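Local coordinates for glutathione reductase (PDB 3O0H), which probably catalyses the NADPH-dependent reduction of glutathione disulfide to glutathione, using FAD and a redox-active disulfide, as a flavoenzyme of the pyridine nucleotide-disulfide oxidoreductase family, at residues G223-R228 with D233-L238; P397-L402 with L428-G433; F25-F30 with H130-R135. One frame throughout, in Å; residues are numbered along the deposited sequence.

How the contacts relate
Contact 3 belongs to the FAD-binding Rossmann domain, contact 1 to the second nucleotide-binding domain and contact 2 to the dimerisation domain, so each of the three lies in a different domain. Contacts 1 and 2 touch where helix 232-245 leans on the end of strand 422-428: CD1 of L428 lies 3.9 Å from CB of L237, although the contact centres are about 20 Å apart. Contact 3 is remote, its centre about 44 Å from that of contact 1 and about 49 Å from that of contact 2, across the middle of the chain. It touches FAD through S134 and R135 at the adenine, whereas in contact 1 the L227 side chain is about 12 Å from the cofactor.

Contact 1. Residues G223-R228 with D233-L238; sequences GDLILR and DLRQLL
R235 plugs its guanidinium into the backbone of 223-228 with two nearly straight bonds: NE gives its hydrogen to O of I226 at 2.7 Å (172°), and NH2 gives one to O of L225 at 2.8 Å (164°). The site is the loop between the second strand, 216-220, and helix 232-245 of a Rossmann-type domain; in glutathione reductases this domain binds NADPH, and in relatives the corresponding loop lies by the 2'-phosphate of that coenzyme. Both carbonyl oxygens lie in the guanidinium plane, but NH2 stands well above the carbonyl plane of L225, while NE is only moderately tilted from that of I226. A bend at chi3 (70°) brings the guanidinium to the two carbonyls, whose bonds hold its rotation. O of L227 also comes within 3.0 Å of NE, at too poor an angle for a hydrogen bond. D224 adds a long salt bridge, OD1 to NH2 at 3.8 Å, its carboxylate steeply turned against the guanidinium. L225 CD2 covers one guanidinium face near the rim, and the backbone of R228, through CA, covers the opposite one. The loop is also tied to the glycine-rich turn by backbone bonding between L227 and G199. The Q236 amide stays with its own helix, NE2 bonding D240 one turn on. Farther along, L238 packs against two loop side chains that cross it at about right angles: its CD2 methyl lies 3.7 Å from CD1 of I226 and 3.6 Å from CD1 of L227.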
loop_
_atom_site.group_PDB
_atom_site.type_symbol
_atom_site.label_atom_id
_atom_site.label_comp_id
_atom_site.label_asym_id
_atom_site.label_seq_id
_atom_site.Cartn_x
_atom_site.Cartn_y
_atom_site.Cartn_z
ATOM N N GLY B 223 -10.678 -26.671 -14.895
ATOM C CA GLY B 223 -12.063 -26.209 -14.719
ATOM C C GLY B 223 -12.403 -25.045 -15.641
ATOM O O GLY B 223 -11.821 -24.915 -16.725
ATOM N N ASP B 224 -13.364 -24.210 -15.223
ATOM C CA ASP B 224 -13.935 -23.195 -16.077
ATOM C C ASP B 224 -13.299 -21.818 -15.926
ATOM O O ASP B 224 -13.481 -20.984 -16.798
ATOM C CB ASP B 224 -15.449 -23.077 -15.834
ATOM C CG ASP B 224 -15.794 -22.515 -14.437
ATOM O OD1 ASP B 224 -15.050 -22.790 -13.462
ATOM O OD2 ASP B 224 -16.813 -21.791 -14.320
ATOM N N LEU B 225 -12.598 -21.568 -14.816
ATOM C CA LEU B 225 -12.003 -20.235 -14.522
ATOM C C LEU B 225 -10.912 -20.357 -13.473
ATOM O O LEU B 225 -11.071 -21.097 -12.507
ATOM C CB LEU B 225 -13.115 -19.262 -14.035
ATOM C CG LEU B 225 -12.845 -17.771 -13.802
ATOM C CD1 LEU B 225 -12.375 -17.012 -15.065
ATOM C CD2 LEU B 225 -14.155 -17.128 -13.213
ATOM N N ILE B 226 -9.804 -19.668 -13.692
ATOM C CA ILE B 226 -8.694 -19.662 -12.774
ATOM C C ILE B 226 -9.095 -19.282 -11.337
ATOM O O ILE B 226 -10.215 -18.748 -11.112
ATOM C CB ILE B 226 -7.538 -18.762 -13.250
ATOM C CG1 ILE B 226 -8.016 -17.289 -13.443
ATOM C CG2 ILE B 226 -6.831 -19.442 -14.502
ATOM C CD1 ILE B 226 -6.839 -16.269 -13.604
ATOM N N LEU B 227 -8.208 -19.646 -10.391
ATOM C CA LEU B 227 -8.363 -19.321 -8.961
ATOM C C LEU B 227 -9.708 -19.711 -8.342
ATOM O O LEU B 227 -10.464 -18.896 -7.777
ATOM C CB LEU B 227 -8.044 -17.835 -8.745
ATOM C CG LEU B 227 -6.640 -17.393 -9.131
ATOM C CD1 LEU B 227 -6.450 -15.909 -8.918
ATOM C CD2 LEU B 227 -5.625 -18.163 -8.320
ATOM N N ARG B 228 -10.012 -21.011 -8.421
ATOM C CA ARG B 228 -11.138 -21.598 -7.722
ATOM C C ARG B 228 -11.033 -21.178 -6.243
ATOM O O ARG B 228 -9.942 -21.103 -5.727
ATOM C CB ARG B 228 -11.000 -23.126 -7.779
ATOM C CG ARG B 228 -12.193 -23.878 -8.259
ATOM C CD ARG B 228 -11.957 -25.387 -8.130
ATOM N NE ARG B 228 -10.959 -25.934 -9.071
ATOM C CZ ARG B 228 -11.236 -26.610 -10.204
ATOM N NH1 ARG B 228 -12.489 -26.798 -10.618
ATOM N NH2 ARG B 228 -10.241 -27.108 -10.942
ATOM N N ASP B 233 -15.262 -11.988 -8.738
ATOM C CA ASP B 233 -14.732 -10.782 -9.418
ATOM C C ASP B 233 -13.207 -10.877 -9.550
ATOM O O ASP B 233 -12.638 -10.509 -10.579
ATOM C CB ASP B 233 -15.084 -9.503 -8.669
ATOM C CG ASP B 233 -16.470 -9.005 -8.954
ATOM O OD1 ASP B 233 -16.907 -9.035 -10.119
ATOM O OD2 ASP B 233 -17.107 -8.509 -8.019
ATOM N N LEU B 234 -12.505 -11.337 -8.509
ATOM C CA LEU B 234 -11.043 -11.489 -8.627
ATOM C C LEU B 234 -10.641 -12.476 -9.726
ATOM O O LEU B 234 -9.660 -12.277 -10.460
ATOM C CB LEU B 234 -10.429 -11.944 -7.306
ATOM C CG LEU B 234 -10.752 -11.052 -6.105
ATOM C CD1 LEU B 234 -10.431 -11.827 -4.768
ATOM C CD2 LEU B 234 -10.062 -9.660 -6.212
ATOM N N ARG B 235 -11.386 -13.559 -9.820
ATOM C CA ARG B 235 -11.063 -14.580 -10.797
ATOM C C ARG B 235 -11.288 -14.009 -12.188
ATOM O O ARG B 235 -10.439 -14.155 -13.106
ATOM C CB ARG B 235 -11.962 -15.790 -10.583
ATOM C CG ARG B 235 -11.814 -16.458 -9.207
ATOM C CD ARG B 235 -12.830 -17.567 -9.044
ATOM N NE ARG B 235 -12.599 -18.753 -9.869
ATOM C CZ ARG B 235 -13.480 -19.762 -9.974
ATOM N NH1 ARG B 235 -14.614 -19.764 -9.294
ATOM N NH2 ARG B 235 -13.211 -20.808 -10.731
ATOM N N GLN B 236 -12.438 -13.358 -12.354
ATOM C CA GLN B 236 -12.838 -12.931 -13.685
ATOM C C GLN B 236 -11.965 -11.789 -14.144
ATOM O O GLN B 236 -11.481 -11.814 -15.273
ATOM C CB GLN B 236 -14.309 -12.552 -13.735
ATOM C CG GLN B 236 -14.797 -12.202 -15.164
ATOM C CD GLN B 236 -14.916 -13.452 -15.998
ATOM O OE1 GLN B 236 -15.742 -14.312 -15.692
ATOM N NE2 GLN B 236 -14.043 -13.600 -17.028
ATOM N N LEU B 237 -11.748 -10.794 -13.280
ATOM C CA LEU B 237 -10.935 -9.634 -13.693
ATOM C C LEU B 237 -9.515 -10.044 -14.039
ATOM O O LEU B 237 -8.919 -9.502 -15.010
ATOM C CB LEU B 237 -10.920 -8.538 -12.628
ATOM C CG LEU B 237 -12.225 -7.792 -12.367
ATOM C CD1 LEU B 237 -12.166 -7.002 -11.007
ATOM C CD2 LEU B 237 -12.497 -6.861 -13.504
ATOM N N LEU B 238 -8.937 -10.965 -13.254
ATOM C CA LEU B 238 -7.578 -11.424 -13.558
ATOM C C LEU B 238 -7.549 -12.173 -14.901
ATOM O O LEU B 238 -6.716 -11.883 -15.779
ATOM C CB LEU B 238 -6.986 -12.301 -12.446
ATOM C CG LEU B 238 -5.593 -12.853 -12.735
ATOM C CD1 LEU B 238 -4.584 -11.726 -13.013
ATOM C CD2 LEU B 238 -5.088 -13.758 -11.528
#

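Contact 2. Residues P397-L402 with L428-G433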
loop_
_atom_site.group_PDB
_atom_site.type_symbol
_atom_site.label_atom_id
_atom_site.label_comp_id
_atom_site.label_asym_id
_atom_site.label_seq_id
_atom_site.Cartn_x
_atom_site.Cartn_y
_atom_site.Cartn_z
ATOM N N PRO B 397 -6.739 4.340 -11.650
ATOM C CA PRO B 397 -5.897 5.181 -10.810
ATOM C C PRO B 397 -5.342 6.397 -11.561
ATOM O O PRO B 397 -5.122 6.351 -12.789
ATOM C CB PRO B 397 -4.749 4.257 -10.422
ATOM C CG PRO B 397 -5.239 2.913 -10.617
ATOM C CD PRO B 397 -6.296 2.940 -11.645
ATOM N N MET B 398 -5.127 7.473 -10.822
ATOM C CA MET B 398 -4.678 8.714 -11.414
ATOM C C MET B 398 -3.449 8.534 -12.333
ATOM O O MET B 398 -3.391 9.100 -13.402
ATOM C CB MET B 398 -4.340 9.705 -10.313
ATOM C CG MET B 398 -3.944 11.066 -10.832
ATOM S SD MET B 398 -3.306 12.131 -9.512
ATOM C CE MET B 398 -4.792 12.318 -8.535
ATOM N N ARG B 399 -2.493 7.720 -11.892
ATOM C CA ARG B 399 -1.280 7.467 -12.645
ATOM C C ARG B 399 -1.544 6.880 -14.036
ATOM O O ARG B 399 -0.801 7.142 -14.979
ATOM C CB ARG B 399 -0.372 6.535 -11.856
ATOM C CG ARG B 399 0.992 6.369 -12.502
ATOM C CD ARG B 399 2.026 5.872 -11.499
ATOM N NE ARG B 399 1.975 4.422 -11.277
ATOM C CZ ARG B 399 2.981 3.576 -11.537
ATOM N NH1 ARG B 399 2.844 2.279 -11.293
ATOM N NH2 ARG B 399 4.122 4.010 -12.035
ATOM N N ASN B 400 -2.604 6.089 -14.168
ATOM C CA ASN B 400 -2.912 5.462 -15.447
ATOM C C ASN B 400 -3.606 6.413 -16.406
ATOM O O ASN B 400 -3.436 6.274 -17.601
ATOM C CB ASN B 400 -3.694 4.170 -15.264
ATOM C CG ASN B 400 -2.930 3.153 -14.444
ATOM O OD1 ASN B 400 -1.719 3.268 -14.260
ATOM N ND2 ASN B 400 -3.621 2.152 -13.970
ATOM N N VAL B 401 -4.328 7.403 -15.879
ATOM C CA VAL B 401 -4.843 8.524 -16.673
ATOM C C VAL B 401 -3.835 9.043 -17.671
ATOM O O VAL B 401 -4.097 8.991 -18.867
ATOM C CB VAL B 401 -5.288 9.728 -15.798
ATOM N N LEU B 402 -2.689 9.536 -17.193
ATOM C CA LEU B 402 -1.639 10.075 -18.067
ATOM C C LEU B 402 -0.954 9.020 -18.943
ATOM O O LEU B 402 -0.614 9.273 -20.116
ATOM C CB LEU B 402 -0.571 10.834 -17.255
ATOM C CG LEU B 402 -0.661 12.368 -17.326
ATOM C CD1 LEU B 402 -2.023 12.848 -16.864
ATOM C CD2 LEU B 402 0.453 13.043 -16.529
ATOM N N LEU B 428 -8.047 -5.960 -6.321
ATOM C CA LEU B 428 -7.253 -6.343 -7.469
ATOM C C LEU B 428 -6.686 -5.099 -8.093
ATOM O O LEU B 428 -7.438 -4.175 -8.366
ATOM C CB LEU B 428 -8.092 -7.145 -8.451
ATOM C CG LEU B 428 -7.402 -7.403 -9.794
ATOM C CD1 LEU B 428 -7.834 -8.751 -10.293
ATOM C CD2 LEU B 428 -7.673 -6.303 -10.810
ATOM N N GLY B 429 -5.377 -5.105 -8.375
ATOM C CA GLY B 429 -4.662 -3.991 -8.917
ATOM C C GLY B 429 -3.387 -3.752 -8.112
ATOM O O GLY B 429 -2.946 -4.581 -7.289
ATOM N N GLU B 430 -2.809 -2.600 -8.343
ATOM C CA GLU B 430 -1.467 -2.297 -7.841
ATOM C C GLU B 430 -1.386 -2.389 -6.284
ATOM O O GLU B 430 -2.199 -1.782 -5.568
ATOM C CB GLU B 430 -1.064 -0.908 -8.394
ATOM C CG GLU B 430 0.118 -0.257 -7.730
ATOM C CD GLU B 430 0.582 0.962 -8.486
ATOM O OE1 GLU B 430 0.357 1.004 -9.732
ATOM O OE2 GLU B 430 1.146 1.875 -7.824
ATOM N N ASN B 431 -0.431 -3.187 -5.785
ATOM C CA ASN B 431 -0.206 -3.382 -4.354
ATOM C C ASN B 431 -1.406 -3.950 -3.606
ATOM O O ASN B 431 -1.511 -3.797 -2.400
ATOM C CB ASN B 431 0.274 -2.062 -3.709
ATOM C CG ASN B 431 1.580 -1.601 -4.288
ATOM O OD1 ASN B 431 1.731 -0.445 -4.619
ATOM N ND2 ASN B 431 2.529 -2.514 -4.433
ATOM N N ALA B 432 -2.245 -4.709 -4.310
ATOM C CA ALA B 432 -3.456 -5.278 -3.734
ATOM C C ALA B 432 -3.147 -6.103 -2.460
ATOM O O ALA B 432 -3.904 -6.065 -1.520
ATOM C CB ALA B 432 -4.190 -6.144 -4.775
ATOM N N GLY B 433 -2.029 -6.819 -2.441
ATOM C CA GLY B 433 -1.614 -7.542 -1.242
ATOM C C GLY B 433 -1.350 -6.665 -0.025
ATOM O O GLY B 433 -1.762 -7.018 1.102
#
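R399 sends CG anti to its backbone N (chi1 -173°), then bends at chi3 (81°), which swings the guanidinium toward E430. The glutamate answers with a long reach: its own CG also lies anti to N, and the chain stays extended to the carboxylate. They meet through a single salt bridge, in which NH1 of R399 donates to OE1 of E430 at 3.2 Å and 168°. OE1 sits at the edge of the guanidinium, close to its plane; NH1 approaches OE1 from above the carboxylate plane, and the two flat groups stand nearly perpendicular. The second oxygen is no equal partner: OE2 of E430 is 3.9 Å from NH1 of R399, and NE of R399 is 4.1 Å from OE1 of E430, so this is not a bidentate pair. R399 is shared with other groups. Its NH2 forms a salt bridge with E84 of the same chain and a weak hydrogen bond to Y81 of the second subunit, so R399 bridges two acidic residues of its own chain and reaches the other one. The glutamate's position is set by a type II turn from G429 to A432, closed by the bond from N of A432 to O of G429 at 3.1 Å; N431, within this turn, packs on N431 of the second subunit. The salt bridge thus links the short helix 398-403, after strand 387-395, to the turn leading from strand 422-428 into helix 432-444, a surface contact beside the subunit interface in the dimerisation domain of the pyridine nucleotide-disulfide oxidoreductases.

Contact 3. Residues F25-F30 with H130-R135. With FAD (flavin-adenine dinucleotide), chain H.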
loop_
_atom_site.group_PDB
_atom_site.type_symbol
_atom_site.label_atom_id
_atom_site.label_comp_id
_atom_site.label_asym_id
_atom_site.label_seq_id
_atom_site.Cartn_x
_atom_site.Cartn_y
_atom_site.Cartn_z
ATOM N N PHE B 25 17.907 -38.462 27.114
ATOM C CA PHE B 25 17.857 -38.271 25.669
ATOM C C PHE B 25 18.978 -37.399 25.176
ATOM O O PHE B 25 19.492 -36.542 25.913
ATOM C CB PHE B 25 16.506 -37.654 25.308
ATOM C CG PHE B 25 15.341 -38.526 25.654
ATOM C CD1 PHE B 25 15.137 -39.711 24.988
ATOM C CD2 PHE B 25 14.475 -38.181 26.687
ATOM C CE1 PHE B 25 14.076 -40.548 25.315
ATOM C CE2 PHE B 25 13.403 -39.006 27.006
ATOM C CZ PHE B 25 13.199 -40.179 26.314
ATOM N N ASP B 26 19.368 -37.590 23.908
ATOM C CA ASP B 26 20.437 -36.779 23.362
ATOM C C ASP B 26 20.025 -35.307 23.308
ATOM O O ASP B 26 20.849 -34.446 23.525
ATOM C CB ASP B 26 20.853 -37.219 21.940
ATOM C CG ASP B 26 21.415 -38.624 21.885
ATOM O OD1 ASP B 26 22.163 -39.018 22.802
ATOM O OD2 ASP B 26 21.062 -39.328 20.920
ATOM N N PHE B 27 18.757 -35.020 23.045
ATOM C CA PHE B 27 18.262 -33.633 22.963
ATOM C C PHE B 27 16.909 -33.497 23.650
ATOM O O PHE B 27 16.156 -34.455 23.716
ATOM C CB PHE B 27 18.120 -33.161 21.502
ATOM C CG PHE B 27 19.381 -33.091 20.781
ATOM C CD1 PHE B 27 20.155 -31.937 20.815
ATOM C CD2 PHE B 27 19.838 -34.194 20.058
ATOM C CE1 PHE B 27 21.380 -31.872 20.117
ATOM C CE2 PHE B 27 21.092 -34.146 19.397
ATOM C CZ PHE B 27 21.849 -33.002 19.426
ATOM N N ASP B 28 16.608 -32.285 24.128
ATOM C CA ASP B 28 15.288 -31.983 24.709
ATOM C C ASP B 28 14.221 -31.937 23.603
ATOM O O ASP B 28 13.058 -32.350 23.801
ATOM C CB ASP B 28 15.281 -30.641 25.450
ATOM C CG ASP B 28 16.224 -30.604 26.646
ATOM O OD1 ASP B 28 16.273 -31.591 27.399
ATOM O OD2 ASP B 28 16.908 -29.567 26.797
ATOM N N LEU B 29 14.651 -31.457 22.436
ATOM C CA LEU B 29 13.803 -31.281 21.280
ATOM C C LEU B 29 14.598 -31.513 20.012
ATOM O O LEU B 29 15.693 -30.925 19.816
ATOM C CB LEU B 29 13.256 -29.856 21.248
ATOM C CG LEU B 29 12.403 -29.485 20.035
ATOM C CD1 LEU B 29 11.105 -30.276 20.036
ATOM C CD2 LEU B 29 12.140 -27.983 20.071
ATOM N N PHE B 30 14.018 -32.320 19.134
ATOM C CA PHE B 30 14.530 -32.569 17.777
ATOM C C PHE B 30 13.469 -32.103 16.807
ATOM O O PHE B 30 12.332 -32.623 16.797
ATOM C CB PHE B 30 14.815 -34.054 17.545
ATOM C CG PHE B 30 15.619 -34.359 16.314
ATOM C CD1 PHE B 30 15.051 -34.264 15.057
ATOM C CD2 PHE B 30 16.952 -34.780 16.421
ATOM C CE1 PHE B 30 15.780 -34.607 13.890
ATOM C CE2 PHE B 30 17.680 -35.085 15.311
ATOM C CZ PHE B 30 17.088 -35.007 14.008
ATOM N N HIS B 130 21.879 -27.540 17.266
ATOM C CA HIS B 130 22.760 -28.312 16.402
ATOM C C HIS B 130 22.057 -28.672 15.089
ATOM O O HIS B 130 20.984 -29.258 15.130
ATOM C CB HIS B 130 23.279 -29.582 17.041
ATOM C CG HIS B 130 24.341 -30.238 16.204
ATOM N ND1 HIS B 130 25.650 -29.807 16.199
ATOM C CD2 HIS B 130 24.272 -31.231 15.283
ATOM C CE1 HIS B 130 26.350 -30.525 15.335
ATOM N NE2 HIS B 130 25.532 -31.392 14.758
ATOM N N ILE B 131 22.671 -28.295 13.957
ATOM C CA ILE B 131 22.114 -28.500 12.615
ATOM C C ILE B 131 22.678 -29.795 12.042
ATOM O O ILE B 131 23.891 -29.909 11.846
ATOM C CB ILE B 131 22.454 -27.342 11.642
ATOM C CG1 ILE B 131 21.793 -26.028 12.090
ATOM C CG2 ILE B 131 21.965 -27.641 10.219
ATOM C CD1 ILE B 131 22.296 -24.810 11.341
ATOM N N TYR B 132 21.796 -30.772 11.805
ATOM C CA TYR B 132 22.166 -31.994 11.108
ATOM C C TYR B 132 21.779 -31.854 9.638
ATOM O O TYR B 132 20.571 -31.765 9.303
ATOM C CB TYR B 132 21.437 -33.196 11.732
ATOM C CG TYR B 132 21.947 -33.568 13.108
ATOM C CD1 TYR B 132 23.209 -34.138 13.278
ATOM C CD2 TYR B 132 21.165 -33.379 14.237
ATOM C CE1 TYR B 132 23.672 -34.503 14.544
ATOM C CE2 TYR B 132 21.619 -33.752 15.527
ATOM C CZ TYR B 132 22.883 -34.297 15.676
ATOM O OH TYR B 132 23.341 -34.634 16.952
ATOM N N GLU B 133 22.773 -31.869 8.753
ATOM C CA GLU B 133 22.509 -31.676 7.323
ATOM C C GLU B 133 22.206 -33.049 6.679
ATOM O O GLU B 133 23.024 -33.652 5.962
ATOM C CB GLU B 133 23.692 -30.960 6.678
ATOM C CG GLU B 133 23.893 -29.529 7.265
ATOM C CD GLU B 133 24.978 -28.762 6.531
ATOM O OE1 GLU B 133 25.991 -29.373 6.186
ATOM O OE2 GLU B 133 24.787 -27.567 6.248
ATOM N N SER B 134 21.013 -33.539 6.984
ATOM C CA SER B 134 20.558 -34.848 6.552
ATOM C C SER B 134 19.062 -34.921 6.699
ATOM O O SER B 134 18.469 -34.226 7.518
ATOM C CB SER B 134 21.193 -35.924 7.429
ATOM O OG SER B 134 20.827 -37.235 7.044
ATOM N N ARG B 135 18.449 -35.754 5.883
ATOM C CA ARG B 135 17.091 -36.165 6.134
ATOM C C ARG B 135 17.126 -36.920 7.455
ATOM O O ARG B 135 18.097 -37.626 7.742
ATOM C CB ARG B 135 16.627 -37.089 4.999
ATOM C CG ARG B 135 15.226 -37.729 5.182
ATOM C CD ARG B 135 14.820 -38.477 3.913
ATOM N NE ARG B 135 13.452 -38.988 3.995
ATOM C CZ ARG B 135 12.353 -38.252 3.782
ATOM N NH1 ARG B 135 12.440 -36.948 3.495
ATOM N NH2 ARG B 135 11.160 -38.811 3.898
HETATM P PA FAD H . 8.774 -25.735 4.618
HETATM O O1A FAD H . 8.419 -26.305 3.278
HETATM O O2A FAD H . 9.141 -24.277 4.593
HETATM O O5B FAD H . 9.949 -26.544 5.337
HETATM C C5B FAD H . 10.027 -27.953 5.387
HETATM C C4B FAD H . 11.507 -28.276 5.394
HETATM O O4B FAD H . 11.736 -29.619 5.794
HETATM C C3B FAD H . 12.185 -28.109 4.039
HETATM O O3B FAD H . 13.343 -27.278 4.166
HETATM C C2B FAD H . 12.578 -29.518 3.636
HETATM O O2B FAD H . 13.792 -29.522 2.923
HETATM C C1B FAD H . 12.761 -30.217 4.939
HETATM N N9A FAD H . 12.433 -31.643 5.099
HETATM C C8A FAD H . 11.289 -32.287 4.731
HETATM N N7A FAD H . 11.345 -33.545 5.196
HETATM C C5A FAD H . 12.529 -33.685 5.863
HETATM C C6A FAD H . 13.075 -34.706 6.595
HETATM N N6A FAD H . 12.484 -35.904 6.727
HETATM N N1A FAD H . 14.299 -34.519 7.192
HETATM C C2A FAD H . 14.928 -33.302 7.083
HETATM N N3A FAD H . 14.376 -32.277 6.389
HETATM C C4A FAD H . 13.172 -32.481 5.836
HETATM N N1 FAD H . 3.379 -18.854 1.216
HETATM C C2 FAD H . 3.050 -17.555 1.546
HETATM O O2 FAD H . 2.628 -17.233 2.686
HETATM N N3 FAD H . 3.191 -16.593 0.625
HETATM C C4 FAD H . 3.690 -16.837 -0.644
HETATM O O4 FAD H . 3.819 -15.866 -1.401
HETATM C C4X FAD H . 4.025 -18.147 -0.987
HETATM N N5 FAD H . 4.539 -18.456 -2.216
HETATM C C5X FAD H . 4.894 -19.778 -2.481
HETATM C C6 FAD H . 5.396 -20.071 -3.738
HETATM C C7 FAD H . 5.781 -21.366 -4.057
HETATM C C7M FAD H . 6.339 -21.633 -5.444
HETATM C C8 FAD H . 5.667 -22.368 -3.113
HETATM C C8M FAD H . 6.041 -23.797 -3.449
HETATM C C9 FAD H . 5.138 -22.087 -1.859
HETATM C C9A FAD H . 4.744 -20.782 -1.542
HETATM N N10 FAD H . 4.223 -20.448 -0.305
HETATM C C10 FAD H . 3.890 -19.146 -0.024
HETATM C "C1'" FAD H . 4.013 -21.453 0.758
HETATM C "C2'" FAD H . 5.119 -21.507 1.781
HETATM O "O2'" FAD H . 6.325 -21.847 1.125
HETATM C "C3'" FAD H . 4.764 -22.563 2.795
HETATM O "O3'" FAD H . 3.445 -22.439 3.295
HETATM C "C4'" FAD H . 5.798 -22.599 3.900
HETATM O "O4'" FAD H . 7.085 -22.797 3.309
HETATM C "C5'" FAD H . 5.521 -23.742 4.867
HETATM O "O5'" FAD H . 6.474 -23.728 5.953
HETATM P P FAD H . 6.797 -25.149 6.625
HETATM O O1P FAD H . 7.668 -24.944 7.845
HETATM O O2P FAD H . 5.504 -25.881 6.909
HETATM O O3P FAD H . 7.506 -26.066 5.544
#
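F27 and Y132 meet edge to edge from opposite directions, the phenol oxygen aimed at the rim of the phenylalanine ring: OH of Y132 lies 3.3 Å from CZ of F27, near the F27 ring plane. In the five-stranded parallel sheet of this FAD-binding Rossmann domain, strand 52-55 runs between the strand of F30 and strand 130-132, and the aromatic rings span it over the small side chain of A53. F30 lies on the sheet strand, while F27 precedes the corner at D28 and pairs its backbone with S154 and E156. CG of Y132 is anti to its carbonyl carbon (chi1 -71°), which carries the hydroxyl end across to F27. The F30 side chain crosses that of Y132 at about a right angle, CE2 of F30 4.0 Å from CD2 of Y132. H130, two residues earlier on the tyrosine's own strand, turns the edge of its imidazole over that ring, CD2 lying 3.3 Å above the ring plane near its centre. I153 of strand 152-155 touches F27, F30 and Y132. Past the inverse gamma turn centred on E133, the chain arrives at the adenine of FAD. S134 brings its O 3.7 Å from C2A of FAD. R135, whose NH1 also pairs with E57, sets one guanidinium face against the adenine amino group, NH1 lying 3.4 Å from N6A of FAD.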